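Local coordinates for hypothetical protein, GDSL-like Lipase/Acylhydrolase family protein (Bacteroides uniformis, PDB 4M8K) that probably hydrolyses ester bonds as a serine hydrolase of the GDSL-like lipase/acylhydrolase family, its natural substrate not being known, at residues A41-Y46 against N80-S85; G27-T32 against W203-V208. One frame throughout, in Å; residues are numbered along the deposited sequence. Where two conformers were deposited one is given.

In the fold
Both interactions sit at the C-terminal ends of the strands of the five-stranded parallel sheet, where SGNH (GDSL) hydrolases build their active site, and their centres are about 10 Å apart. Along the chain the order is 27-32, 41-46, 80-85 and 203-208, so interaction 2 spans interaction 1. Segments 27-32 and 80-85 leave the adjacent strands 22-27 and 75-81, while 203-208 leads into helix 208-222. Trp-45 N with Thr-32 OG1 and Tyr-46 OH with Pro-206 O form probable hydrogen bonds between the two. A single acetate, probably from the crystallisation liquor, is held by Gly-84, Ser-29 and His-205, which marks the shared site where substrate would be expected.

Interaction 1. Residues A41-Y46 against N80-S85; sequences ANLCWY and NSYSGS. With ACT (acetate ion), chain C.
Asn-42 helps tie the loop 41-46 to the end of strand 75-81, next to the putative active site of this GDSL-type hydrolase fold, one amide nitrogen making two of the bonds. Its ND2 donates to Asn-80 OD1 at 3.0 Å and to Ser-81 O at 3.1 Å. Both acceptors are met from above their carbonyl planes, Ser-81 O more steeply, and of the two only Asn-80 OD1 lies in the plane of the Asn-42 amide. The other end of the Asn-80 amide is used too, its ND2 donating to Asn-108 O. Tyr-82 swings its ring beside its carbonyl carbon (chi1 -165°), which brings one face against the backbone of 42-43, Leu-43 N standing over the ring centre. Asn-42 OD1 comes within 3.4 Å of CD2 of this ring, and Leu-43 adds CG at 3.8 Å from CE1.

One residue further, Leu-43 O accepts a nearly straight bond from Ser-83 N (2.8 Å, 166° at the hydrogen), backed by a CA-H contact from Tyr-82. Ser-83 OG makes weak bonds to the same oxygen and to Ser-29 OG. The backbone bond fastens the start of a type II turn, Tyr-82 to Ser-85, closed on Tyr-82 O by N and OG of Ser-85, the latter at 2.6 Å. Gly-84, at a positive phi, is consistent with an oxyanion-hole donor as in other SGNH hydrolases: its N donates to acetate OXT at 2.8 Å.

Interaction 2. Residues G27-T32 against W203-V208; sequences GDSYST and WGHPSV. With ACT (acetate ion), chain C.
The acetate oxygen O is gripped from both segments: Ser-29 OG donates to it at 2.5 Å, and His-205 NE2 reaches it in the plane of the imidazole at 2.8 Å, by a nearly straight bond. The backbone N of Ser-29 binds the second acetate oxygen, OXT, and Asn-122 ND2 also holds the ion. Ser-29 follows Asp-28 in the GDSL-type motif, so the arrangement is consistent with a nucleophile, its histidine and an oxyanion hole as in other SGNH hydrolases. On the far side of the imidazole, ND1 donates to Trp-203 O (2.6 Å), which fixes the ring's rotation and presents NE2 to the site; the Trp-45 ring stacks on it.

Asp-28 OD1 accepts from Tyr-30 N, an Asx turn that spans Asp-28 to Tyr-30, around Ser-29. Tyr-30 carries most of the direct contact; its CG lies anti to the carbonyl carbon (chi1 -83°), which sends the ring toward 204-206. Its OH donates to Gly-204 O at 2.7 Å, while Pro-206 CD stands 3.3 Å from the ring centroid and only 8° off the ring normal, a CH-pi contact. Tyr-30 CE1 approaches His-205 CD2 at 3.6 Å, the ring planes 54° apart, neither stacked nor edge-to-face. A leucine in place of Tyr-30 would probably leave Gly-204 O without this donor and Pro-206 without an aromatic face, the 204-206 backbone being less firmly held.

Around this core, Asp-28 touches helix 121-126, Tyr-30 packs on Lys-201 of strand 201-202, and Pro-206 rests on Met-211 and Ile-214 of helix 208-222.

Interaction 1. Residues A41-Y46 against N80-S85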
ATOM      1  N   ALA A  41       2.756 -13.262 -10.590  1.00 24.18           N
ATOM      2  CA  ALA A  41       3.654 -13.985  -9.706  1.00 28.87           C
ATOM      3  C   ALA A  41       3.872 -13.346  -8.308  1.00 24.39           C
ATOM      4  O   ALA A  41       4.430 -13.998  -7.428  1.00 24.61           O
ATOM      5  CB  ALA A  41       5.001 -14.202 -10.406  1.00 31.95           C
ATOM      6  N   ASN A  42       3.411 -12.111  -8.082  1.00 21.72           N
ATOM      7  CA  ASN A  42       3.438 -11.558  -6.761  1.00 19.36           C
ATOM      8  C   ASN A  42       2.813 -12.500  -5.726  1.00 21.00           C
ATOM      9  O   ASN A  42       1.703 -12.988  -5.924  1.00 22.08           O
ATOM     10  CB  ASN A  42       2.687 -10.193  -6.713  1.00 18.72           C
ATOM     11  CG  ASN A  42       3.467  -9.066  -7.347  1.00 18.97           C
ATOM     12  OD1 ASN A  42       4.530  -9.265  -7.949  1.00 20.41           O
ATOM     13  ND2 ASN A  42       2.957  -7.846  -7.189  1.00 20.12           N
ATOM     14  N   LEU A  43       3.483 -12.677  -4.598  1.00 21.44           N
ATOM     15  CA  LEU A  43       2.941 -13.491  -3.523  1.00 24.66           C
ATOM     16  C   LEU A  43       1.672 -12.886  -2.967  1.00 25.54           C
ATOM     17  O   LEU A  43       1.550 -11.664  -2.802  1.00 21.62           O
ATOM     18  CB  LEU A  43       3.955 -13.686  -2.394  1.00 24.13           C
ATOM     19  CG  LEU A  43       5.232 -14.421  -2.803  1.00 32.04           C
ATOM     20  CD1 LEU A  43       6.168 -14.519  -1.591  1.00 31.02           C
ATOM     21  CD2 LEU A  43       4.950 -15.798  -3.397  1.00 27.80           C
ATOM     22  N   CYS A  44       0.724 -13.761  -2.683  1.00 23.41           N
ATOM     23  CA  CYS A  44      -0.568 -13.378  -2.070  1.00 22.08           C
ATOM     24  C   CYS A  44      -0.788 -14.029  -0.705  1.00 24.84           C
ATOM     25  O   CYS A  44      -0.240 -15.078  -0.429  1.00 25.86           O
ATOM     26  CB  CYS A  44      -1.676 -13.800  -3.012  1.00 24.72           C
ATOM     27  SG  CYS A  44      -1.727 -12.841  -4.552  1.00 23.31           S
ATOM     28  N   TRP A  45      -1.639 -13.439   0.117  1.00 20.02           N
ATOM     29  CA  TRP A  45      -1.987 -13.955   1.410  1.00 19.29           C
ATOM     30  C   TRP A  45      -3.409 -14.502   1.418  1.00 24.70           C
ATOM     31  O   TRP A  45      -3.667 -15.491   2.054  1.00 23.37           O
ATOM     32  CB  TRP A  45      -1.838 -12.840   2.449  1.00 22.79           C
ATOM     33  CG  TRP A  45      -1.737 -13.309   3.884  1.00 19.67           C
ATOM     34  CD1 TRP A  45      -0.607 -13.591   4.552  1.00 24.67           C
ATOM     35  CD2 TRP A  45      -2.816 -13.468   4.821  1.00 18.60           C
ATOM     36  NE1 TRP A  45      -0.907 -13.934   5.839  1.00 21.81           N
ATOM     37  CE2 TRP A  45      -2.256 -13.828   6.033  1.00 21.05           C
ATOM     38  CE3 TRP A  45      -4.215 -13.294   4.747  1.00 18.55           C
ATOM     39  CZ2 TRP A  45      -3.038 -14.113   7.160  1.00 24.69           C
ATOM     40  CZ3 TRP A  45      -4.962 -13.508   5.848  1.00 18.74           C
ATOM     41  CH2 TRP A  45      -4.393 -13.957   7.045  1.00 21.29           C
ATOM     42  N   TYR A  46      -4.309 -13.853   0.689  1.00 24.44           N
ATOM     43  CA  TYR A  46      -5.714 -14.272   0.618  1.00 25.72           C
ATOM     44  C   TYR A  46      -6.039 -15.094  -0.635  1.00 29.11           C
ATOM     45  O   TYR A  46      -5.581 -14.796  -1.709  1.00 21.71           O
ATOM     46  CB  TYR A  46      -6.612 -13.049   0.621  1.00 24.58           C
ATOM     47  CG  TYR A  46      -6.541 -12.174   1.868  1.00 26.83           C
ATOM     48  CD1 TYR A  46      -7.374 -12.437   2.945  1.00 28.28           C
ATOM     49  CD2 TYR A  46      -5.667 -11.085   1.966  1.00 24.43           C
ATOM     50  CE1 TYR A  46      -7.321 -11.661   4.113  1.00 21.03           C
ATOM     51  CE2 TYR A  46      -5.625 -10.300   3.126  1.00 23.77           C
ATOM     52  CZ  TYR A  46      -6.456 -10.572   4.170  1.00 22.11           C
ATOM     53  OH  TYR A  46      -6.445  -9.794   5.312  1.00 19.70           O
ATOM     54  N   ASN A  80      -0.737  -3.907  -7.788  1.00 17.73           N
ATOM     55  CA  ASN A  80       0.624  -4.373  -7.533  1.00 19.39           C
ATOM     56  C   ASN A  80       0.859  -4.528  -6.045  1.00 19.15           C
ATOM     57  O   ASN A  80       1.432  -3.665  -5.391  1.00 16.40           O
ATOM     58  CB  ASN A  80       1.651  -3.421  -8.145  1.00 20.12           C
ATOM     59  CG  ASN A  80       3.018  -4.050  -8.270  1.00 19.51           C
ATOM     60  OD1 ASN A  80       3.389  -4.926  -7.474  1.00 22.38           O
ATOM     61  ND2 ASN A  80       3.776  -3.615  -9.261  1.00 23.11           N
ATOM     62  N   SER A  81       0.406  -5.656  -5.524  1.00 17.56           N
ATOM     63  CA  SER A  81       0.512  -5.984  -4.122  1.00 17.45           C
ATOM     64  C   SER A  81       1.195  -7.328  -3.992  1.00 16.69           C
ATOM     65  O   SER A  81       1.016  -8.205  -4.818  1.00 21.52           O
ATOM     66  CB  SER A  81      -0.853  -5.949  -3.411  1.00 20.71           C
ATOM     67  OG  SER A  81      -1.462  -4.634  -3.437  1.00 18.31           O
ATOM     68  N   TYR A  82       1.987  -7.454  -2.919  1.00 17.85           N
ATOM     69  CA  TYR A  82       2.985  -8.494  -2.747  1.00 18.87           C
ATOM     70  C   TYR A  82       3.156  -8.793  -1.260  1.00 18.93           C
ATOM     71  O   TYR A  82       3.672  -7.974  -0.489  1.00 16.55           O
ATOM     72  CB  TYR A  82       4.295  -8.029  -3.360  1.00 17.26           C
ATOM     73  CG  TYR A  82       5.381  -9.088  -3.621  1.00 16.42           C
ATOM     74  CD1 TYR A  82       5.780 -10.012  -2.652  1.00 20.67           C
ATOM     75  CD2 TYR A  82       6.036  -9.128  -4.849  1.00 22.45           C
ATOM     76  CE1 TYR A  82       6.773 -10.964  -2.916  1.00 24.25           C
ATOM     77  CE2 TYR A  82       7.017 -10.071  -5.119  1.00 22.85           C
ATOM     78  CZ  TYR A  82       7.396 -10.974  -4.135  1.00 25.03           C
ATOM     79  OH  TYR A  82       8.403 -11.878  -4.403  1.00 33.57           O
ATOM     80  N   SER A  83       2.791 -10.019  -0.886  1.00 21.84           N
ATOM     81  CA  SER A  83       2.811 -10.478   0.512  0.67 19.29           C
ATOM     82  C   SER A  83       4.166 -10.392   1.153  1.00 21.15           C
ATOM     83  O   SER A  83       5.151 -10.842   0.604  1.00 20.20           O
ATOM     84  CB  SER A  83       2.394 -11.947   0.609  0.67 22.25           C
ATOM     85  OG  SER A  83       1.068 -12.082   0.272  0.67 24.63           O
ATOM     86  N   GLY A  84       4.231  -9.795   2.338  1.00 22.12           N
ATOM     87  CA  GLY A  84       5.482  -9.732   3.047  1.00 23.23           C
ATOM     88  C   GLY A  84       6.382  -8.610   2.562  1.00 20.01           C
ATOM     89  O   GLY A  84       7.385  -8.285   3.224  1.00 22.82           O
ATOM     90  N   SER A  85       6.022  -7.951   1.461  1.00 19.17           N
ATOM     91  CA  SER A  85       6.950  -6.942   0.887  1.00 16.71           C
ATOM     92  C   SER A  85       7.018  -5.650   1.735  1.00 17.69           C
ATOM     93  O   SER A  85       6.034  -5.196   2.329  1.00 21.46           O
ATOM     94  CB  SER A  85       6.608  -6.543  -0.558  1.00 19.05           C
ATOM     95  OG  SER A  85       5.323  -5.919  -0.637  1.00 20.42           O
TER
HETATM   96  C   ACT C 301       1.970  -8.644   5.068  1.00 20.91           C
HETATM   97  O   ACT C 301       1.637  -9.818   5.300  1.00 21.86           O
HETATM   98  OXT ACT C 301       2.493  -8.363   3.988  1.00 15.33           O
HETATM   99  CH3 ACT C 301       1.732  -7.541   6.054  1.00 24.14           C

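Interaction 2. Residues G27-T32 against W203-V208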
ATOM      1  N   GLY A  27       0.905  -2.294  -2.733  1.00 19.47           N
ATOM      2  CA  GLY A  27       0.587  -2.879  -1.425  1.00 19.72           C
ATOM      3  C   GLY A  27       1.366  -4.100  -1.046  1.00 19.13           C
ATOM      4  O   GLY A  27       2.277  -4.595  -1.777  1.00 15.39           O
ATOM      5  N   ASP A  28       0.990  -4.588   0.122  1.00 19.34           N
ATOM      6  CA  ASP A  28       1.507  -5.806   0.703  1.00 19.26           C
ATOM      7  C   ASP A  28       0.347  -6.843   0.844  1.00 19.86           C
ATOM      8  O   ASP A  28      -0.646  -6.736   0.130  1.00 20.76           O
ATOM      9  CB  ASP A  28       2.225  -5.498   2.019  1.00 20.17           C
ATOM     10  CG  ASP A  28       1.309  -4.856   3.063  1.00 16.82           C
ATOM     11  OD1 ASP A  28       0.068  -5.066   3.048  1.00 20.81           O
ATOM     12  OD2 ASP A  28       1.844  -4.103   3.899  1.00 23.82           O
ATOM     13  N   SER A  29       0.470  -7.811   1.753  1.00 22.15           N
ATOM     14  CA  SER A  29      -0.574  -8.864   1.910  1.00 23.93           C
ATOM     15  C   SER A  29      -1.963  -8.293   2.085  1.00 23.04           C
ATOM     16  O   SER A  29      -2.930  -8.925   1.679  1.00 20.57           O
ATOM     17  CB  SER A  29      -0.341  -9.737   3.133  1.00 21.71           C
ATOM     18  OG  SER A  29       0.778 -10.589   3.053  1.00 24.68           O
ATOM     19  N   TYR A  30      -2.085  -7.111   2.724  1.00 18.67           N
ATOM     20  CA  TYR A  30      -3.401  -6.563   3.108  1.00 19.35           C
ATOM     21  C   TYR A  30      -4.232  -6.208   1.851  1.00 23.65           C
ATOM     22  O   TYR A  30      -5.461  -6.116   1.893  1.00 19.66           O
ATOM     23  CB  TYR A  30      -3.283  -5.298   3.976  1.00 17.24           C
ATOM     24  CG  TYR A  30      -3.066  -5.475   5.474  1.00 16.07           C
ATOM     25  CD1 TYR A  30      -2.281  -6.484   5.983  1.00 19.53           C
ATOM     26  CD2 TYR A  30      -3.631  -4.573   6.378  1.00 17.47           C
ATOM     27  CE1 TYR A  30      -2.085  -6.627   7.357  1.00 19.86           C
ATOM     28  CE2 TYR A  30      -3.429  -4.689   7.728  1.00 19.00           C
ATOM     29  CZ  TYR A  30      -2.643  -5.720   8.224  1.00 22.66           C
ATOM     30  OH  TYR A  30      -2.473  -5.881   9.602  1.00 22.27           O
ATOM     31  N   SER A  31      -3.529  -6.030   0.743  1.00 20.22           N
ATOM     32  CA  SER A  31      -4.126  -5.632  -0.540  1.00 18.43           C
ATOM     33  C   SER A  31      -4.009  -6.732  -1.606  1.00 19.29           C
ATOM     34  O   SER A  31      -4.218  -6.482  -2.806  1.00 21.32           O
ATOM     35  CB  SER A  31      -3.474  -4.316  -0.987  1.00 19.97           C
ATOM     36  OG  SER A  31      -3.710  -3.291  -0.030  1.00 19.35           O
ATOM     37  N   THR A  32      -3.673  -7.954  -1.187  1.00 20.97           N
ATOM     38  CA  THR A  32      -3.542  -9.073  -2.116  1.00 21.44           C
ATOM     39  C   THR A  32      -4.797  -9.922  -2.166  1.00 22.50           C
ATOM     40  O   THR A  32      -5.558  -9.979  -1.210  1.00 18.99           O
ATOM     41  CB  THR A  32      -2.374 -10.080  -1.823  1.00 25.41           C
ATOM     42  OG1 THR A  32      -2.541 -10.744  -0.544  1.00 22.57           O
ATOM     43  CG2 THR A  32      -1.034  -9.386  -1.925  1.00 25.33           C
ATOM     44  N   TRP A 203      -5.265 -13.360  12.445  1.00 20.69           N
ATOM     45  CA  TRP A 203      -3.931 -13.777  11.982  1.00 19.56           C
ATOM     46  C   TRP A 203      -3.173 -12.611  11.429  1.00 19.40           C
ATOM     47  O   TRP A 203      -2.455 -12.758  10.420  1.00 22.81           O
ATOM     48  CB  TRP A 203      -3.990 -14.931  10.968  1.00 20.35           C
ATOM     49  CG  TRP A 203      -3.820 -16.253  11.571  1.00 23.36           C
ATOM     50  CD1 TRP A 203      -4.008 -16.610  12.881  1.00 26.68           C
ATOM     51  CD2 TRP A 203      -3.377 -17.432  10.896  1.00 23.47           C
ATOM     52  NE1 TRP A 203      -3.719 -17.942  13.048  1.00 25.47           N
ATOM     53  CE2 TRP A 203      -3.310 -18.464  11.854  1.00 24.64           C
ATOM     54  CE3 TRP A 203      -2.977 -17.700   9.574  1.00 26.78           C
ATOM     55  CZ2 TRP A 203      -2.949 -19.784  11.520  1.00 29.61           C
ATOM     56  CZ3 TRP A 203      -2.605 -19.011   9.237  1.00 28.19           C
ATOM     57  CH2 TRP A 203      -2.599 -20.029  10.211  1.00 29.50           C
ATOM     58  N   GLY A 204      -3.329 -11.469  12.094  1.00 20.27           N
ATOM     59  CA  GLY A 204      -2.531 -10.244  11.805  1.00 20.79           C
ATOM     60  C   GLY A 204      -2.914  -9.533  10.522  1.00 22.15           C
ATOM     61  O   GLY A 204      -2.272  -8.496  10.128  1.00 21.86           O
ATOM     62  N   HIS A 205      -4.011  -9.978   9.916  1.00 22.95           N
ATOM     63  CA  HIS A 205      -4.476  -9.382   8.652  1.00 21.43           C
ATOM     64  C   HIS A 205      -5.972  -9.094   8.660  1.00 23.58           C
ATOM     65  O   HIS A 205      -6.713  -9.711   9.392  1.00 21.79           O
ATOM     66  CB  HIS A 205      -4.110 -10.289   7.507  1.00 19.71           C
ATOM     67  CG  HIS A 205      -2.636 -10.534   7.375  1.00 21.72           C
ATOM     68  ND1 HIS A 205      -1.933 -11.274   8.290  1.00 21.70           N
ATOM     69  CD2 HIS A 205      -1.729 -10.108   6.467  1.00 22.55           C
ATOM     70  CE1 HIS A 205      -0.673 -11.361   7.917  1.00 27.74           C
ATOM     71  NE2 HIS A 205      -0.508 -10.624   6.834  1.00 26.68           N
ATOM     72  N   PRO A 206      -6.414  -8.109   7.884  1.00 25.00           N
ATOM     73  CA  PRO A 206      -7.837  -7.769   8.104  1.00 23.09           C
ATOM     74  C   PRO A 206      -8.799  -8.909   7.799  1.00 22.28           C
ATOM     75  O   PRO A 206      -8.565  -9.731   6.889  1.00 23.41           O
ATOM     76  CB  PRO A 206      -8.065  -6.604   7.160  1.00 24.88           C
ATOM     77  CG  PRO A 206      -6.716  -5.959   7.009  1.00 24.51           C
ATOM     78  CD  PRO A 206      -5.751  -7.141   7.002  1.00 23.47           C
ATOM     79  N   SER A 207      -9.834  -8.959   8.633  1.00 20.11           N
ATOM     80  CA  SER A 207     -10.973  -9.824   8.522  1.00 22.76           C
ATOM     81  C   SER A 207     -11.949  -9.185   7.569  1.00 22.29           C
ATOM     82  O   SER A 207     -11.723  -8.078   7.076  1.00 23.19           O
ATOM     83  CB  SER A 207     -11.640  -9.984   9.907  1.00 20.87           C
ATOM     84  OG  SER A 207     -12.175  -8.745  10.358  1.00 25.89           O
ATOM     85  N   VAL A 208     -13.053  -9.857   7.340  1.00 21.24           N
ATOM     86  CA  VAL A 208     -14.095  -9.322   6.496  1.00 22.74           C
ATOM     87  C   VAL A 208     -14.550  -7.988   7.055  1.00 20.79           C
ATOM     88  O   VAL A 208     -14.642  -7.010   6.329  1.00 24.75           O
ATOM     89  CB  VAL A 208     -15.270 -10.289   6.394  1.00 19.40           C
ATOM     90  CG1 VAL A 208     -16.524  -9.586   5.806  1.00 25.96           C
ATOM     91  CG2 VAL A 208     -14.899 -11.463   5.516  1.00 23.88           C
TER
HETATM   92  C   ACT C 301       1.970  -8.644   5.068  1.00 20.91           C
HETATM   93  O   ACT C 301       1.637  -9.818   5.300  1.00 21.86           O
HETATM   94  OXT ACT C 301       2.493  -8.363   3.988  1.00 15.33           O
HETATM   95  CH3 ACT C 301       1.732  -7.541   6.054  1.00 24.14           C